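Local coordinates for alpha-L-rhamnosidase (Aspergillus terreus, PDB 6GSZ), which probably hydrolyses terminal non-reducing alpha-L-rhamnose residues from alpha-L-rhamnosides, at residues P307-L317 with V417-M426; K252-S260 with E268-K276. All blocks are in the same frame, centred on the assembly; numbering follows the deposited sequence.

Interactions 1 and 2 are both partly buried; their centres are about 24 Å apart and their nearest atoms about 14 Å. In 307-317 with 417-426, nearer the middle of the chain, two long antiparallel strands pair at one side of a four-stranded sheet; 417-424 is the buried inner strand and 309-315 the more exposed outer one. In 252-260 with 268-276, at the periphery and with few fully buried residues, a short hairpin belongs to a different, eight-stranded mixed sheet. Both carry a classic beta bulge. Their side chains differ: interaction 1 combines valine packing with a salt bridge and a histidine that binds acetate, whereas interaction 2 sets proline against tyrosine and offers a glutamate to calcium.

Interaction 1. Residues P307-L317 with V417-M426; sequences PPVRRVAEHKL and VTAIVVHSDM. With EDO (1,2-ethanediol), chain B; ACT (acetate ion), chain C.
Val312 meets His423 because a chi1 of 57° sets the imidazole between its own backbone N and carbonyl carbon, while Val312, with CG1 anti to N, has CG2 left to lie over the ring. This methyl sits above the ring centre, a CH-pi contact with Val312 CG2 3.9 Å from the His423 centroid. Two bonds fix the ring's rotation: His423 ND1 donates to Ser424 O (2.8 Å) and His423 NE2 to the acetate O (2.8 Å), almost straight at 175°. The acetate probably comes from the crystallisation liquor. With both nitrogens donating, an imidazolium is likely.

Nearby, Asp425 CG lies anti to its backbone N, and OD2 takes Arg310 NH1 at 2.8 Å in a salt bridge, the two flat groups turned 82° apart. Pro308 CG covers one guanidinium face, and NE turns to Asp168, a second carboxylate partner. On the opposite face of the sheet from His423, Val309 CG1 and Val422 CG1 are tight at 3.4 Å.

Val312 N (2.8 Å) and, weakly, Ala313 N (3.5 Å) both reach Val421 O. This is a classic beta bulge, here in an outermost strand of an antiparallel sheet that continues through 339-344 to 387-389.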
loop_
_atom_site.group_PDB
_atom_site.type_symbol
_atom_site.label_atom_id
_atom_site.label_comp_id
_atom_site.label_asym_id
_atom_site.label_seq_id
_atom_site.Cartn_x
_atom_site.Cartn_y
_atom_site.Cartn_z
ATOM N N PRO A 307 8.805 -2.177 2.561
ATOM C CA PRO A 307 8.792 -3.021 3.735
ATOM C C PRO A 307 8.016 -4.290 3.452
ATOM O O PRO A 307 7.243 -4.368 2.504
ATOM C CB PRO A 307 8.038 -2.165 4.758
ATOM C CG PRO A 307 7.076 -1.373 3.914
ATOM C CD PRO A 307 7.795 -1.093 2.603
ATOM N N PRO A 308 8.240 -5.320 4.286
ATOM C CA PRO A 308 7.549 -6.593 4.131
ATOM C C PRO A 308 6.145 -6.556 4.714
ATOM O O PRO A 308 5.761 -5.647 5.435
ATOM C CB PRO A 308 8.433 -7.552 4.953
ATOM C CG PRO A 308 8.954 -6.698 6.055
ATOM C CD PRO A 308 9.164 -5.340 5.421
ATOM N N VAL A 309 5.409 -7.626 4.429
ATOM C CA VAL A 309 4.138 -7.897 5.110
ATOM C C VAL A 309 4.485 -8.491 6.476
ATOM O O VAL A 309 5.309 -9.423 6.566
ATOM C CB VAL A 309 3.228 -8.816 4.273
ATOM C CG1 VAL A 309 1.933 -9.132 5.012
ATOM C CG2 VAL A 309 2.921 -8.154 2.918
ATOM N N ARG A 310 3.853 -7.975 7.527
ATOM C CA ARG A 310 4.050 -8.433 8.884
ATOM C C ARG A 310 2.703 -8.562 9.580
ATOM O O ARG A 310 1.682 -8.027 9.148
ATOM C CB ARG A 310 4.912 -7.469 9.689
ATOM C CG ARG A 310 6.356 -7.385 9.217
ATOM C CD ARG A 310 7.289 -6.889 10.325
ATOM N NE ARG A 310 8.679 -6.792 9.937
ATOM C CZ ARG A 310 9.268 -5.727 9.394
ATOM N NH1 ARG A 310 8.587 -4.593 9.230
ATOM N NH2 ARG A 310 10.548 -5.824 9.036
ATOM N N ARG A 311 2.764 -9.298 10.702
ATOM C CA ARG A 311 1.744 -9.275 11.700
ATOM C C ARG A 311 1.932 -7.972 12.480
ATOM O O ARG A 311 2.793 -7.875 13.343
ATOM C CB ARG A 311 1.864 -10.497 12.614
ATOM C CG ARG A 311 1.814 -11.851 11.906
ATOM C CD ARG A 311 2.463 -12.968 12.720
ATOM N NE ARG A 311 1.675 -13.376 13.887
ATOM C CZ ARG A 311 1.926 -13.034 15.156
ATOM N NH1 ARG A 311 2.956 -12.219 15.449
ATOM N NH2 ARG A 311 1.142 -13.521 16.119
ATOM N N VAL A 312 1.164 -6.957 12.090
ATOM C CA VAL A 312 1.426 -5.607 12.562
ATOM C C VAL A 312 0.805 -5.379 13.941
ATOM O O VAL A 312 1.383 -4.631 14.759
ATOM C CB VAL A 312 0.956 -4.574 11.522
ATOM C CG1 VAL A 312 1.089 -3.155 11.987
ATOM C CG2 VAL A 312 1.770 -4.736 10.263
ATOM N N ALA A 313 -0.359 -5.983 14.208
ATOM C CA ALA A 313 -1.074 -5.777 15.459
ATOM C C ALA A 313 -1.973 -6.974 15.751
ATOM O O ALA A 313 -2.305 -7.728 14.882
ATOM C CB ALA A 313 -1.899 -4.508 15.382
ATOM N N GLU A 314 -2.368 -7.061 17.010
ATOM C CA GLU A 314 -3.456 -7.857 17.486
ATOM C C GLU A 314 -4.732 -7.012 17.494
ATOM O O GLU A 314 -4.662 -5.787 17.760
ATOM C CB GLU A 314 -3.130 -8.272 18.922
ATOM C CG GLU A 314 -4.112 -9.254 19.466
ATOM C CD GLU A 314 -3.859 -9.780 20.870
ATOM O OE1 GLU A 314 -2.731 -9.630 21.378
ATOM O OE2 GLU A 314 -4.806 -10.344 21.442
ATOM N N HIS A 315 -5.876 -7.631 17.258
ATOM C CA HIS A 315 -7.165 -6.981 17.471
ATOM C C HIS A 315 -8.040 -7.935 18.276
ATOM O O HIS A 315 -8.334 -9.052 17.847
ATOM C CB HIS A 315 -7.824 -6.578 16.164
ATOM C CG HIS A 315 -8.835 -5.517 16.329
ATOM N ND1 HIS A 315 -8.509 -4.182 16.225
ATOM C CD2 HIS A 315 -10.145 -5.573 16.644
ATOM C CE1 HIS A 315 -9.591 -3.455 16.457
ATOM N NE2 HIS A 315 -10.611 -4.282 16.717
ATOM N N LYS A 316 -8.439 -7.469 19.467
ATOM C CA LYS A 316 -9.130 -8.349 20.412
ATOM C C LYS A 316 -10.574 -8.622 19.987
ATOM O O LYS A 316 -11.235 -7.807 19.340
ATOM C CB LYS A 316 -9.074 -7.742 21.814
ATOM C CG LYS A 316 -7.680 -7.803 22.420
ATOM C CD LYS A 316 -7.587 -7.315 23.855
ATOM C CE LYS A 316 -6.152 -7.157 24.318
ATOM N NZ LYS A 316 -6.084 -6.596 25.690
ATOM N N LEU A 317 -11.046 -9.797 20.408
ATOM C CA LEU A 317 -12.419 -10.175 20.275
ATOM C C LEU A 317 -13.277 -9.168 21.046
ATOM O O LEU A 317 -12.964 -8.834 22.182
ATOM C CB LEU A 317 -12.543 -11.597 20.839
ATOM C CG LEU A 317 -13.897 -12.267 20.800
ATOM C CD1 LEU A 317 -14.312 -12.600 19.388
ATOM C CD2 LEU A 317 -13.830 -13.524 21.644
ATOM N N VAL A 417 -8.869 -16.902 21.480
ATOM C CA VAL A 417 -8.915 -16.452 20.082
ATOM C C VAL A 417 -8.654 -14.946 20.045
ATOM O O VAL A 417 -9.179 -14.193 20.843
ATOM C CB VAL A 417 -10.220 -16.845 19.343
ATOM C CG1 VAL A 417 -11.449 -16.171 19.921
ATOM C CG2 VAL A 417 -10.143 -16.595 17.835
ATOM N N THR A 418 -7.848 -14.549 19.051
ATOM C CA THR A 418 -7.617 -13.150 18.758
ATOM C C THR A 418 -7.418 -13.009 17.242
ATOM O O THR A 418 -7.133 -13.977 16.551
ATOM C CB THR A 418 -6.431 -12.649 19.586
ATOM O OG1 THR A 418 -6.583 -11.235 19.740
ATOM C CG2 THR A 418 -5.094 -13.009 18.972
ATOM N N ALA A 419 -7.584 -11.786 16.733
ATOM C CA ALA A 419 -7.340 -11.499 15.328
ATOM C C ALA A 419 -5.939 -10.906 15.195
ATOM O O ALA A 419 -5.499 -10.122 16.036
ATOM C CB ALA A 419 -8.371 -10.594 14.720
ATOM N N ILE A 420 -5.299 -11.260 14.085
ATOM C CA ILE A 420 -3.995 -10.760 13.736
ATOM C C ILE A 420 -4.181 -9.911 12.489
ATOM O O ILE A 420 -4.656 -10.377 11.492
ATOM C CB ILE A 420 -3.012 -11.907 13.477
ATOM C CG1 ILE A 420 -2.999 -12.940 14.616
ATOM C CG2 ILE A 420 -1.614 -11.380 13.165
ATOM C CD1 ILE A 420 -2.583 -12.417 15.966
ATOM N N VAL A 421 -3.767 -8.644 12.602
ATOM C CA VAL A 421 -3.847 -7.641 11.550
ATOM C C VAL A 421 -2.552 -7.698 10.737
ATOM O O VAL A 421 -1.488 -7.553 11.319
ATOM C CB VAL A 421 -4.088 -6.234 12.106
ATOM C CG1 VAL A 421 -4.185 -5.236 10.938
ATOM C CG2 VAL A 421 -5.343 -6.207 12.996
ATOM N N VAL A 422 -2.688 -7.976 9.419
ATOM C CA VAL A 422 -1.545 -8.280 8.564
ATOM C C VAL A 422 -1.591 -7.318 7.366
ATOM O O VAL A 422 -2.604 -7.225 6.704
ATOM C CB VAL A 422 -1.611 -9.754 8.123
ATOM C CG1 VAL A 422 -0.481 -10.099 7.160
ATOM C CG2 VAL A 422 -1.627 -10.730 9.289
ATOM N N HIS A 423 -0.444 -6.670 7.090
ATOM C CA HIS A 423 -0.315 -5.831 5.908
ATOM C C HIS A 423 1.149 -5.439 5.719
ATOM O O HIS A 423 2.003 -5.696 6.597
ATOM C CB HIS A 423 -1.202 -4.565 5.943
ATOM C CG HIS A 423 -1.012 -3.643 7.101
ATOM N ND1 HIS A 423 0.008 -2.700 7.130
ATOM C CD2 HIS A 423 -1.717 -3.497 8.250
ATOM C CE1 HIS A 423 -0.094 -1.992 8.277
ATOM N NE2 HIS A 423 -1.169 -2.427 8.977
ATOM N N SER A 424 1.415 -4.763 4.580
ATOM C CA SER A 424 2.745 -4.212 4.349
ATOM C C SER A 424 3.075 -3.188 5.438
ATOM O O SER A 424 2.300 -2.247 5.666
ATOM C CB SER A 424 2.817 -3.592 2.960
ATOM O OG SER A 424 2.745 -4.613 1.968
ATOM N N ASP A 425 4.229 -3.362 6.086
ATOM C CA ASP A 425 4.508 -2.676 7.361
ATOM C C ASP A 425 5.197 -1.323 7.127
ATOM O O ASP A 425 6.339 -1.131 7.459
ATOM C CB ASP A 425 5.301 -3.578 8.302
ATOM C CG ASP A 425 5.397 -3.102 9.741
ATOM O OD1 ASP A 425 4.664 -2.174 10.117
ATOM O OD2 ASP A 425 6.267 -3.634 10.445
ATOM N N MET A 426 4.445 -0.423 6.503
ATOM C CA MET A 426 4.908 0.914 6.191
ATOM C C MET A 426 4.929 1.771 7.460
ATOM O O MET A 426 4.166 1.576 8.377
ATOM C CB MET A 426 3.957 1.535 5.158
ATOM C CG MET A 426 3.958 0.811 3.797
ATOM S SD MET A 426 2.634 1.398 2.735
ATOM C CE MET A 426 1.198 0.908 3.672
HETATM C C1 EDO B . 6.561 -3.764 -1.652
HETATM O O1 EDO B . 5.626 -4.895 -1.523
HETATM C C2 EDO B . 7.343 -3.447 -0.373
HETATM O O2 EDO B . 6.698 -2.420 0.490
HETATM C C ACT C . -2.220 -1.430 12.670
HETATM O O ACT C . -1.991 -1.473 11.426
HETATM O OXT ACT C . -3.269 -1.888 13.260
HETATM C CH3 ACT C . -1.174 -0.760 13.539
HETATM O O HOH W 1 5.124 -5.625 1.428
HETATM O O HOH W 2 9.385 -2.278 8.167
HETATM O O HOH W 3 -9.020 -11.556 21.602
#

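Interaction 2. Residues K252-S260 with E268-K276; sequences KSSTGPIIS and EYDSRLEQK. With CA (calcium ion), chain O; ACT (acetate ion), chain D.
Ile259 N and Ser260 N both point at Glu268 O, at 2.8 Å and 3.3 Å, which makes a classic beta bulge in the antiparallel hairpin of strands 258-262 and 266-270. The chain turns a corner here: 252-254 belongs to another sheet, beside 132-140, and reaches the hairpin through Gly256 and Pro257. Pro257 O still accepts from Asp270 N, and Ser260 O from Glu268 N.

Pro257 CB lies over one face of the Tyr269 ring, offset toward the rim and 3.9 Å from the centroid, a CH-pi contact. Ile258 CG1 comes in at the ring edge, 3.7 Å from Tyr269 CD2. Tyr269 OH donates to Glu274 OE2 at 2.6 Å, and Trp389 meets the ring from outside the hairpin.

Beyond the strand, 271-272 makes a short 3-10 turn. Asp270 OD1 accepts from Arg272 N, an Asx turn, while Arg272 grips the same carboxylate side-on, NE to OD1 in the guanidinium plane and NH2 to OD2. That turn brings Leu273 back against 252-260, where its CD1 touches Ile259 CD1 at 3.9 Å, the two side chains crossing at about a right angle. Farther along, Gln275 NE2 lies near Ser254 and Thr255, while OE1 accepts from Trp288 NE1.

Ile259 also lies against the stem of Glu268. With CG anti to the backbone N (chi1 175°) and the chain extended beyond it, Glu268 passes Ile259 at a slant to reach a calcium ion. A water donates to both Ser260 OG and Glu268 OE1, linking the strands next to the metal. Two further waters bind that ion, and Glu268 chelates it with both oxygens, OE1 at 2.4 Å and OE2 at 2.3 Å from the calcium.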
loop_
_atom_site.group_PDB
_atom_site.type_symbol
_atom_site.label_atom_id
_atom_site.label_comp_id
_atom_site.label_asym_id
_atom_site.label_seq_id
_atom_site.Cartn_x
_atom_site.Cartn_y
_atom_site.Cartn_z
ATOM N N LYS A 252 16.189 -32.778 1.778
ATOM C CA LYS A 252 15.069 -33.720 1.814
ATOM C C LYS A 252 13.759 -32.968 1.970
ATOM O O LYS A 252 13.742 -31.788 2.354
ATOM C CB LYS A 252 15.212 -34.721 2.951
ATOM C CG LYS A 252 16.442 -35.626 2.831
ATOM C CD LYS A 252 16.345 -36.813 3.778
ATOM C CE LYS A 252 17.601 -37.618 3.906
ATOM N NZ LYS A 252 17.275 -38.801 4.727
ATOM N N SER A 253 12.657 -33.611 1.624
ATOM C CA SER A 253 11.348 -32.967 1.590
ATOM C C SER A 253 10.247 -33.908 2.074
ATOM O O SER A 253 10.359 -35.152 2.049
ATOM C CB SER A 253 11.019 -32.483 0.180
ATOM O OG SER A 253 10.954 -33.577 -0.719
ATOM N N SER A 254 9.150 -33.345 2.527
ATOM C CA SER A 254 7.971 -34.113 3.001
ATOM C C SER A 254 6.775 -33.183 3.069
ATOM O O SER A 254 6.935 -31.983 3.322
ATOM C CB SER A 254 8.236 -34.637 4.389
ATOM O OG SER A 254 7.146 -35.371 4.889
ATOM N N THR A 255 5.565 -33.704 2.945
ATOM C CA THR A 255 4.411 -33.018 3.401
ATOM C C THR A 255 4.420 -32.940 4.924
ATOM O O THR A 255 5.166 -33.656 5.603
ATOM C CB THR A 255 3.128 -33.692 2.917
ATOM O OG1 THR A 255 3.136 -35.034 3.424
ATOM C CG2 THR A 255 3.006 -33.631 1.415
ATOM N N GLY A 256 3.565 -32.063 5.453
ATOM C CA GLY A 256 3.442 -31.890 6.874
ATOM C C GLY A 256 1.998 -31.636 7.284
ATOM O O GLY A 256 1.073 -32.045 6.586
ATOM N N PRO A 257 1.763 -30.949 8.421
ATOM C CA PRO A 257 0.402 -30.785 8.898
ATOM C C PRO A 257 -0.501 -29.921 8.018
ATOM O O PRO A 257 -1.738 -30.018 8.125
ATOM C CB PRO A 257 0.576 -30.175 10.296
ATOM C CG PRO A 257 1.921 -29.428 10.195
ATOM C CD PRO A 257 2.759 -30.324 9.298
ATOM N N ILE A 258 0.093 -29.022 7.218
ATOM C CA ILE A 258 -0.791 -28.245 6.347
ATOM C C ILE A 258 -1.238 -29.148 5.200
ATOM O O ILE A 258 -0.417 -29.553 4.378
ATOM C CB ILE A 258 -0.152 -26.930 5.851
ATOM C CG1 ILE A 258 0.468 -26.081 6.965
ATOM C CG2 ILE A 258 -1.201 -26.143 5.070
ATOM C CD1 ILE A 258 1.394 -24.993 6.470
ATOM N N ILE A 259 -2.563 -29.367 5.118
ATOM C CA ILE A 259 -3.149 -30.145 4.040
ATOM C C ILE A 259 -3.321 -29.288 2.789
ATOM O O ILE A 259 -3.034 -29.719 1.668
ATOM C CB ILE A 259 -4.496 -30.757 4.479
ATOM C CG1 ILE A 259 -4.347 -31.571 5.764
ATOM C CG2 ILE A 259 -5.091 -31.590 3.363
ATOM C CD1 ILE A 259 -3.295 -32.659 5.707
ATOM N N SER A 260 -3.836 -28.059 2.997
ATOM C CA SER A 260 -3.987 -27.104 1.919
ATOM C C SER A 260 -3.897 -25.710 2.529
ATOM O O SER A 260 -4.279 -25.525 3.668
ATOM C CB SER A 260 -5.272 -27.284 1.144
ATOM O OG SER A 260 -6.372 -27.130 1.996
ATOM N N GLU A 268 -6.464 -25.713 5.530
ATOM C CA GLU A 268 -6.806 -26.947 6.269
ATOM C C GLU A 268 -5.497 -27.447 6.902
ATOM O O GLU A 268 -4.525 -27.717 6.185
ATOM C CB GLU A 268 -7.431 -27.987 5.360
ATOM C CG GLU A 268 -7.681 -29.293 6.081
ATOM C CD GLU A 268 -8.356 -30.394 5.284
ATOM O OE1 GLU A 268 -8.853 -30.160 4.181
ATOM O OE2 GLU A 268 -8.403 -31.524 5.817
ATOM N N TYR A 269 -5.496 -27.508 8.237
ATOM C CA TYR A 269 -4.328 -27.912 9.015
ATOM C C TYR A 269 -4.725 -29.109 9.874
ATOM O O TYR A 269 -5.657 -28.997 10.667
ATOM C CB TYR A 269 -3.890 -26.731 9.881
ATOM C CG TYR A 269 -2.613 -26.916 10.643
ATOM C CD1 TYR A 269 -2.599 -27.517 11.895
ATOM C CD2 TYR A 269 -1.405 -26.474 10.138
ATOM C CE1 TYR A 269 -1.422 -27.656 12.621
ATOM C CE2 TYR A 269 -0.227 -26.604 10.849
ATOM C CZ TYR A 269 -0.222 -27.206 12.098
ATOM O OH TYR A 269 0.952 -27.353 12.771
ATOM N N ASP A 270 -3.927 -30.167 9.793
ATOM C CA ASP A 270 -4.150 -31.389 10.606
ATOM C C ASP A 270 -2.983 -31.513 11.573
ATOM O O ASP A 270 -1.918 -32.002 11.187
ATOM C CB ASP A 270 -4.346 -32.636 9.753
ATOM C CG ASP A 270 -4.712 -33.864 10.564
ATOM O OD1 ASP A 270 -4.629 -33.796 11.831
ATOM O OD2 ASP A 270 -5.081 -34.879 9.897
ATOM N N SER A 271 -3.188 -31.089 12.824
ATOM C CA SER A 271 -2.082 -31.035 13.781
ATOM C C SER A 271 -1.568 -32.440 14.158
ATOM O O SER A 271 -0.469 -32.574 14.697
ATOM C CB SER A 271 -2.473 -30.263 15.037
ATOM O OG SER A 271 -3.451 -30.954 15.809
ATOM N N ARG A 272 -2.341 -33.483 13.844
ATOM C CA ARG A 272 -1.910 -34.840 14.074
ATOM C C ARG A 272 -0.695 -35.194 13.210
ATOM O O ARG A 272 0.030 -36.163 13.506
ATOM C CB ARG A 272 -3.045 -35.842 13.821
ATOM C CG ARG A 272 -4.220 -35.671 14.766
ATOM C CD ARG A 272 -5.401 -36.503 14.348
ATOM N NE ARG A 272 -5.914 -36.129 13.034
ATOM C CZ ARG A 272 -6.917 -36.706 12.401
ATOM N NH1 ARG A 272 -7.535 -37.755 12.947
ATOM N NH2 ARG A 272 -7.240 -36.282 11.191
ATOM N N LEU A 273 -0.492 -34.436 12.134
ATOM C CA LEU A 273 0.599 -34.698 11.190
ATOM C C LEU A 273 1.835 -33.829 11.452
ATOM O O LEU A 273 2.751 -33.878 10.654
ATOM C CB LEU A 273 0.072 -34.543 9.759
ATOM C CG LEU A 273 -1.023 -35.523 9.369
ATOM C CD1 LEU A 273 -1.548 -35.264 7.967
ATOM C CD2 LEU A 273 -0.505 -36.954 9.493
ATOM N N GLU A 274 1.895 -33.122 12.586
ATOM C CA GLU A 274 3.085 -32.395 12.951
ATOM C C GLU A 274 4.223 -33.381 13.183
ATOM O O GLU A 274 4.026 -34.423 13.827
ATOM C CB GLU A 274 2.856 -31.563 14.214
ATOM C CG GLU A 274 1.977 -30.353 13.972
ATOM C CD GLU A 274 1.422 -29.647 15.204
ATOM O OE1 GLU A 274 1.662 -30.107 16.346
ATOM O OE2 GLU A 274 0.682 -28.676 15.020
ATOM N N GLN A 275 5.400 -33.052 12.670
ATOM C CA GLN A 275 6.628 -33.821 12.896
ATOM C C GLN A 275 7.577 -33.015 13.780
ATOM O O GLN A 275 8.401 -32.249 13.293
ATOM C CB GLN A 275 7.273 -34.156 11.556
ATOM C CG GLN A 275 6.410 -35.061 10.668
ATOM C CD GLN A 275 7.124 -35.310 9.357
ATOM O OE1 GLN A 275 8.195 -35.881 9.386
ATOM N NE2 GLN A 275 6.587 -34.817 8.237
ATOM N N LYS A 276 7.415 -33.144 15.090
ATOM C CA LYS A 276 8.180 -32.337 16.014
ATOM C C LYS A 276 9.683 -32.598 15.795
ATOM O O LYS A 276 10.116 -33.724 15.637
ATOM C CB LYS A 276 7.734 -32.578 17.459
ATOM C CG LYS A 276 8.405 -31.614 18.429
ATOM C CD LYS A 276 7.654 -31.319 19.710
ATOM C CE LYS A 276 8.205 -30.069 20.381
ATOM N NZ LYS A 276 7.712 -29.882 21.771
HETATM CA CA CA O . -10.112 -32.180 4.367
HETATM C C ACT D . 4.676 -37.082 1.261
HETATM O O ACT D . 5.728 -36.374 1.578
HETATM O OXT ACT D . 3.649 -37.248 2.007
HETATM C CH3 ACT D . 4.431 -37.624 -0.065
HETATM O O HOH W 4 -8.037 -29.271 1.822
HETATM O O HOH W 5 -11.833 -33.822 4.009
HETATM O O HOH W 6 -8.450 -33.481 3.456
#